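Local atomic coordinates of antigen 43 (Escherichia coli, PDB entry 4KH3), a protein that probably mediates self-association of bacterial cells, acting as an autotransporter adhesin in aggregation and biofilm formation. Residues Gly325-Thr330 with Gly344-Gly349; Asp302-His307 with Asp321-Gly326. All blocks are in the same frame, centred on the assembly; numbering follows the deposited sequence.

From the N terminus, the chain leaves strand 300-303, turns through Leu304-His307, and after thirteen intervening residues, seven of them in strands, returns at 321-326, where contact 2 closes one coil of the beta-helix. It turns again through Arg323-Gly326 and runs on as strand 327-333. Thirteen residues after Thr330 the chain comes back at 344-349, and contact 1 closes the next coil. The two loops neither nest nor cross: they follow in series, overlapping at Gly325 and Gly326. Contact 2 joins strand ends and turns of neighbouring coils, contact 1 the turn and the strand beyond it. The probable hydrogen bond from Ala327 N to His307 O couples them.

Contact 1: residues Gly325-Thr330 with Gly344-Gly349; sequences GGAATT and GAAVSG
The flat groups that meet between Gly325-Thr330 and Gly344-Gly349 are peptide units. At the turn end, Gly325 N donates to Gly344 O over 3.1 Å, approaching over the face of that carbonyl, 52° out of its plane. Beyond it, Ser348 N meets Ala328 O in the carbonyl plane, at 2.9 Å, and the bonds from Ala346 N to Gly326 O and from Ala328 N to Ala346 O complete the ladder. Two of these acceptors also take a CA-H...O contact: Ala346 O from Ala327 CA (3.1 Å) and Ala328 O from Val347 CA. The ladder is the parallel pairing of strands 327-329 and 346-349, inclined at 12°, on successive coils of a right-handed parallel beta-helix, the fold of the pectate lyase-like clan. Its two faces differ. On one, Ala327 CB and Ala346 CB sit 4.0 Å apart on the outer side, where both residues touch a crystal neighbour. On the other, Ala328 and Val347 are buried, and both lie against Ile322 of the preceding strand; Val347 also meets Phe357 and Ile359. With CG1 of Val347 anti to the backbone N (chi1 180°), that methyl comes beside Ala328 O, at 3.8 Å. Ala345 CB lies 3.7 Å from Gly326 O, and Ala345 packs on Ile322 too. At the far end, Ser348 OG lies alongside Thr329 CB at 4.0 Å. Thr330 turns the corner there, its OG1 hydrogen-bonded with Asn311 OD1.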
loop_
_atom_site.group_PDB
_atom_site.type_symbol
_atom_site.label_atom_id
_atom_site.label_comp_id
_atom_site.label_asym_id
_atom_site.label_seq_id
_atom_site.Cartn_x
_atom_site.Cartn_y
_atom_site.Cartn_z
ATOM N N GLY A 325 -17.650 -10.893 -14.976
ATOM C CA GLY A 325 -17.301 -10.617 -16.359
ATOM C C GLY A 325 -15.810 -10.689 -16.624
ATOM O O GLY A 325 -15.345 -10.393 -17.732
ATOM N N GLY A 326 -15.058 -11.081 -15.598
ATOM C CA GLY A 326 -13.631 -11.292 -15.741
ATOM C C GLY A 326 -13.331 -12.765 -15.911
ATOM O O GLY A 326 -14.137 -13.628 -15.544
ATOM N N ALA A 327 -12.164 -13.065 -16.458
ATOM C CA ALA A 327 -11.795 -14.451 -16.692
ATOM C C ALA A 327 -10.415 -14.740 -16.146
ATOM O O ALA A 327 -9.519 -13.903 -16.247
ATOM C CB ALA A 327 -11.834 -14.758 -18.168
ATOM N N ALA A 328 -10.253 -15.921 -15.562
ATOM C CA ALA A 328 -8.934 -16.418 -15.191
ATOM C C ALA A 328 -8.818 -17.915 -15.454
ATOM O O ALA A 328 -9.598 -18.706 -14.913
ATOM C CB ALA A 328 -8.640 -16.114 -13.725
ATOM N N THR A 329 -7.843 -18.313 -16.270
ATOM C CA THR A 329 -7.611 -19.746 -16.501
ATOM C C THR A 329 -6.234 -20.230 -16.052
ATOM O O THR A 329 -5.323 -19.433 -15.822
ATOM C CB THR A 329 -7.851 -20.137 -17.962
ATOM O OG1 THR A 329 -7.037 -19.319 -18.809
ATOM C CG2 THR A 329 -9.316 -19.918 -18.316
ATOM N N THR A 330 -6.102 -21.548 -15.960
ATOM C CA THR A 330 -4.987 -22.197 -15.273
ATOM C C THR A 330 -4.575 -21.472 -13.993
ATOM O O THR A 330 -3.392 -21.258 -13.741
ATOM C CB THR A 330 -3.772 -22.417 -16.190
ATOM O OG1 THR A 330 -3.334 -21.165 -16.738
ATOM C CG2 THR A 330 -4.142 -23.380 -17.325
ATOM N N GLY A 344 -20.734 -15.090 -12.034
ATOM C CA GLY A 344 -20.678 -14.442 -13.330
ATOM C C GLY A 344 -19.265 -14.328 -13.890
ATOM O O GLY A 344 -19.038 -13.677 -14.910
ATOM N N ALA A 345 -18.304 -14.955 -13.221
ATOM C CA ALA A 345 -16.935 -14.949 -13.696
ATOM C C ALA A 345 -16.629 -16.242 -14.438
ATOM O O ALA A 345 -17.385 -17.202 -14.365
ATOM C CB ALA A 345 -15.974 -14.755 -12.540
ATOM N N ALA A 346 -15.523 -16.249 -15.172
ATOM C CA ALA A 346 -15.057 -17.448 -15.848
ATOM C C ALA A 346 -13.709 -17.794 -15.250
ATOM O O ALA A 346 -12.777 -16.989 -15.304
ATOM C CB ALA A 346 -14.929 -17.208 -17.339
ATOM N N VAL A 347 -13.625 -18.975 -14.646
ATOM C CA VAL A 347 -12.438 -19.401 -13.925
ATOM C C VAL A 347 -12.171 -20.885 -14.164
ATOM O O VAL A 347 -13.088 -21.691 -14.163
ATOM C CB VAL A 347 -12.582 -19.155 -12.395
ATOM C CG1 VAL A 347 -11.337 -19.611 -11.656
ATOM C CG2 VAL A 347 -12.848 -17.688 -12.102
ATOM N N SER A 348 -10.915 -21.241 -14.383
ATOM C CA SER A 348 -10.525 -22.641 -14.422
ATOM C C SER A 348 -9.158 -22.747 -13.766
ATOM O O SER A 348 -8.300 -21.878 -13.949
ATOM C CB SER A 348 -10.478 -23.178 -15.862
ATOM O OG SER A 348 -9.146 -23.477 -16.272
ATOM N N GLY A 349 -8.952 -23.808 -12.997
ATOM C CA GLY A 349 -7.676 -23.998 -12.344
ATOM C C GLY A 349 -7.658 -25.216 -11.460
ATOM O O GLY A 349 -8.531 -26.074 -11.553
#

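Contact 2: residues Asp302-His307 with Asp321-Gly326; sequences DVLSGH and DIRNGG
Successive coils of a parallel beta-helix stack here at a corner: the strand ends Asp302-Val303 and Asp321-Ile322 pair in parallel, and each segment then enters a type II turn, Leu304-His307 over Arg323-Gly326. Val303 turns both its N-H and its C=O to 321-326, bonding the residues before and after its partner Ile322, as parallel strands do: Val303 N to Asp321 O (2.8 Å) and Arg323 N to Val303 O (2.9 Å). The turns join through Gly306 N, which reaches Gly325 O from above the carbonyl plane. A water donates to that same Gly325 O and to His307 O, bridging the two turns. Gly325 and Gly306, the third residues of their turns, both have positive phi. Val303 and Ile322 face the interior, with Val303 CB 4.4 Å from Ile322 CG2. On the opposite face of the strand pair, Asp302, Asp321 and Arg323 form a salt-bridge network. Bent at chi2 (-66°), the Arg323 chain folds back so that NE and NH2 both grip Asp321 OD2, at 2.9 Å and 3.0 Å; OD2 lies close to the guanidinium plane, while both nitrogens come from one face of the carboxylate. NH2 also meets Asp302 OD2, at 3.4 Å, and Asp302 CB lies over one guanidinium face. Leu304 runs beside the arginine, pointing the same way, and its CD2 touches NH1 at 3.7 Å. The two carboxylates are turned 75° from each other, with Asp302 OD1 only 3.6 Å from Asp321 OD2. Arg300 adds a salt bridge from NE to Asp302 OD1 and a long, weak ion pair to Asp321 OD2. Two arginines thus probably offset the like charges of the neighbouring aspartates, which would favour keeping both ionised.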
loop_
_atom_site.group_PDB
_atom_site.type_symbol
_atom_site.label_atom_id
_atom_site.label_comp_id
_atom_site.label_asym_id
_atom_site.label_seq_id
_atom_site.Cartn_x
_atom_site.Cartn_y
_atom_site.Cartn_z
ATOM N N ASP A 302 -6.463 -7.984 -9.397
ATOM C CA ASP A 302 -7.885 -7.847 -9.667
ATOM C C ASP A 302 -8.094 -8.018 -11.162
ATOM O O ASP A 302 -7.531 -7.270 -11.960
ATOM C CB ASP A 302 -8.407 -6.476 -9.236
ATOM C CG ASP A 302 -8.314 -6.254 -7.734
ATOM O OD1 ASP A 302 -8.174 -7.234 -6.982
ATOM O OD2 ASP A 302 -8.389 -5.090 -7.303
ATOM N N VAL A 303 -8.882 -9.017 -11.541
ATOM C CA VAL A 303 -9.238 -9.195 -12.940
ATOM C C VAL A 303 -10.595 -8.545 -13.179
ATOM O O VAL A 303 -11.630 -9.024 -12.721
ATOM C CB VAL A 303 -9.205 -10.679 -13.367
ATOM C CG1 VAL A 303 -9.590 -10.833 -14.825
ATOM C CG2 VAL A 303 -7.812 -11.239 -13.136
ATOM N N LEU A 304 -10.567 -7.416 -13.867
ATOM C CA LEU A 304 -11.765 -6.623 -14.073
ATOM C C LEU A 304 -12.650 -7.186 -15.179
ATOM O O LEU A 304 -12.237 -8.040 -15.968
ATOM C CB LEU A 304 -11.384 -5.181 -14.390
ATOM C CG LEU A 304 -10.404 -4.536 -13.403
ATOM C CD1 LEU A 304 -10.175 -3.086 -13.768
ATOM C CD2 LEU A 304 -10.913 -4.657 -11.977
ATOM N N SER A 305 -13.877 -6.694 -15.219
ATOM C CA SER A 305 -14.853 -7.127 -16.200
ATOM C C SER A 305 -14.319 -6.964 -17.622
ATOM O O SER A 305 -13.882 -5.875 -18.012
ATOM C CB SER A 305 -16.144 -6.324 -16.029
ATOM O OG SER A 305 -17.097 -6.724 -16.995
ATOM N N GLY A 306 -14.345 -8.050 -18.385
ATOM C CA GLY A 306 -13.926 -8.011 -19.771
ATOM C C GLY A 306 -12.466 -8.372 -19.961
ATOM O O GLY A 306 -11.959 -8.382 -21.085
ATOM N N HIS A 307 -11.790 -8.695 -18.867
ATOM C CA HIS A 307 -10.359 -8.954 -18.933
ATOM C C HIS A 307 -9.973 -10.347 -18.491
ATOM O O HIS A 307 -10.799 -11.092 -17.964
ATOM C CB HIS A 307 -9.597 -7.858 -18.195
ATOM C CG HIS A 307 -9.705 -6.533 -18.886
ATOM N ND1 HIS A 307 -10.032 -5.368 -18.231
ATOM C CD2 HIS A 307 -9.577 -6.209 -20.191
ATOM C CE1 HIS A 307 -10.091 -4.380 -19.107
ATOM N NE2 HIS A 307 -9.808 -4.862 -20.304
ATOM N N ASP A 321 -8.640 -11.852 -7.327
ATOM C CA ASP A 321 -10.012 -11.368 -7.294
ATOM C C ASP A 321 -10.563 -11.257 -8.713
ATOM O O ASP A 321 -10.188 -10.354 -9.464
ATOM C CB ASP A 321 -10.067 -10.010 -6.576
ATOM C CG ASP A 321 -11.455 -9.374 -6.612
ATOM O OD1 ASP A 321 -12.435 -10.052 -6.992
ATOM O OD2 ASP A 321 -11.570 -8.187 -6.241
ATOM N N ILE A 322 -11.450 -12.177 -9.081
ATOM C CA ILE A 322 -12.052 -12.140 -10.410
ATOM C C ILE A 322 -13.433 -11.531 -10.358
ATOM O O ILE A 322 -14.357 -12.111 -9.792
ATOM C CB ILE A 322 -12.137 -13.519 -11.074
ATOM C CG1 ILE A 322 -10.776 -14.210 -11.052
ATOM C CG2 ILE A 322 -12.619 -13.367 -12.515
ATOM C CD1 ILE A 322 -10.671 -15.276 -10.003
ATOM N N ARG A 323 -13.557 -10.342 -10.933
ATOM C CA ARG A 323 -14.823 -9.629 -10.949
ATOM C C ARG A 323 -15.815 -10.310 -11.867
ATOM O O ARG A 323 -15.460 -11.192 -12.663
ATOM C CB ARG A 323 -14.623 -8.194 -11.424
ATOM C CG ARG A 323 -13.689 -7.387 -10.549
ATOM C CD ARG A 323 -14.272 -7.181 -9.171
ATOM N NE ARG A 323 -13.235 -6.822 -8.210
ATOM C CZ ARG A 323 -12.675 -5.617 -8.118
ATOM N NH1 ARG A 323 -13.042 -4.632 -8.933
ATOM N NH2 ARG A 323 -11.735 -5.400 -7.209
ATOM N N ASN A 324 -17.066 -9.892 -11.742
ATOM C CA ASN A 324 -18.096 -10.295 -12.669
ATOM C C ASN A 324 -17.643 -9.925 -14.070
ATOM O O ASN A 324 -17.271 -8.782 -14.322
ATOM C CB ASN A 324 -19.389 -9.556 -12.342
ATOM C CG ASN A 324 -20.619 -10.388 -12.626
ATOM O OD1 ASN A 324 -20.653 -11.164 -13.585
ATOM N ND2 ASN A 324 -21.637 -10.242 -11.781
ATOM N N GLY A 325 -17.650 -10.893 -14.976
ATOM C CA GLY A 325 -17.301 -10.617 -16.359
ATOM C C GLY A 325 -15.810 -10.689 -16.624
ATOM O O GLY A 325 -15.345 -10.393 -17.732
ATOM N N GLY A 326 -15.058 -11.081 -15.598
ATOM C CA GLY A 326 -13.631 -11.292 -15.741
ATOM C C GLY A 326 -13.331 -12.765 -15.911
ATOM O O GLY A 326 -14.137 -13.628 -15.544
HETATM O O HOH W 1 -13.403 -11.705 -19.513
#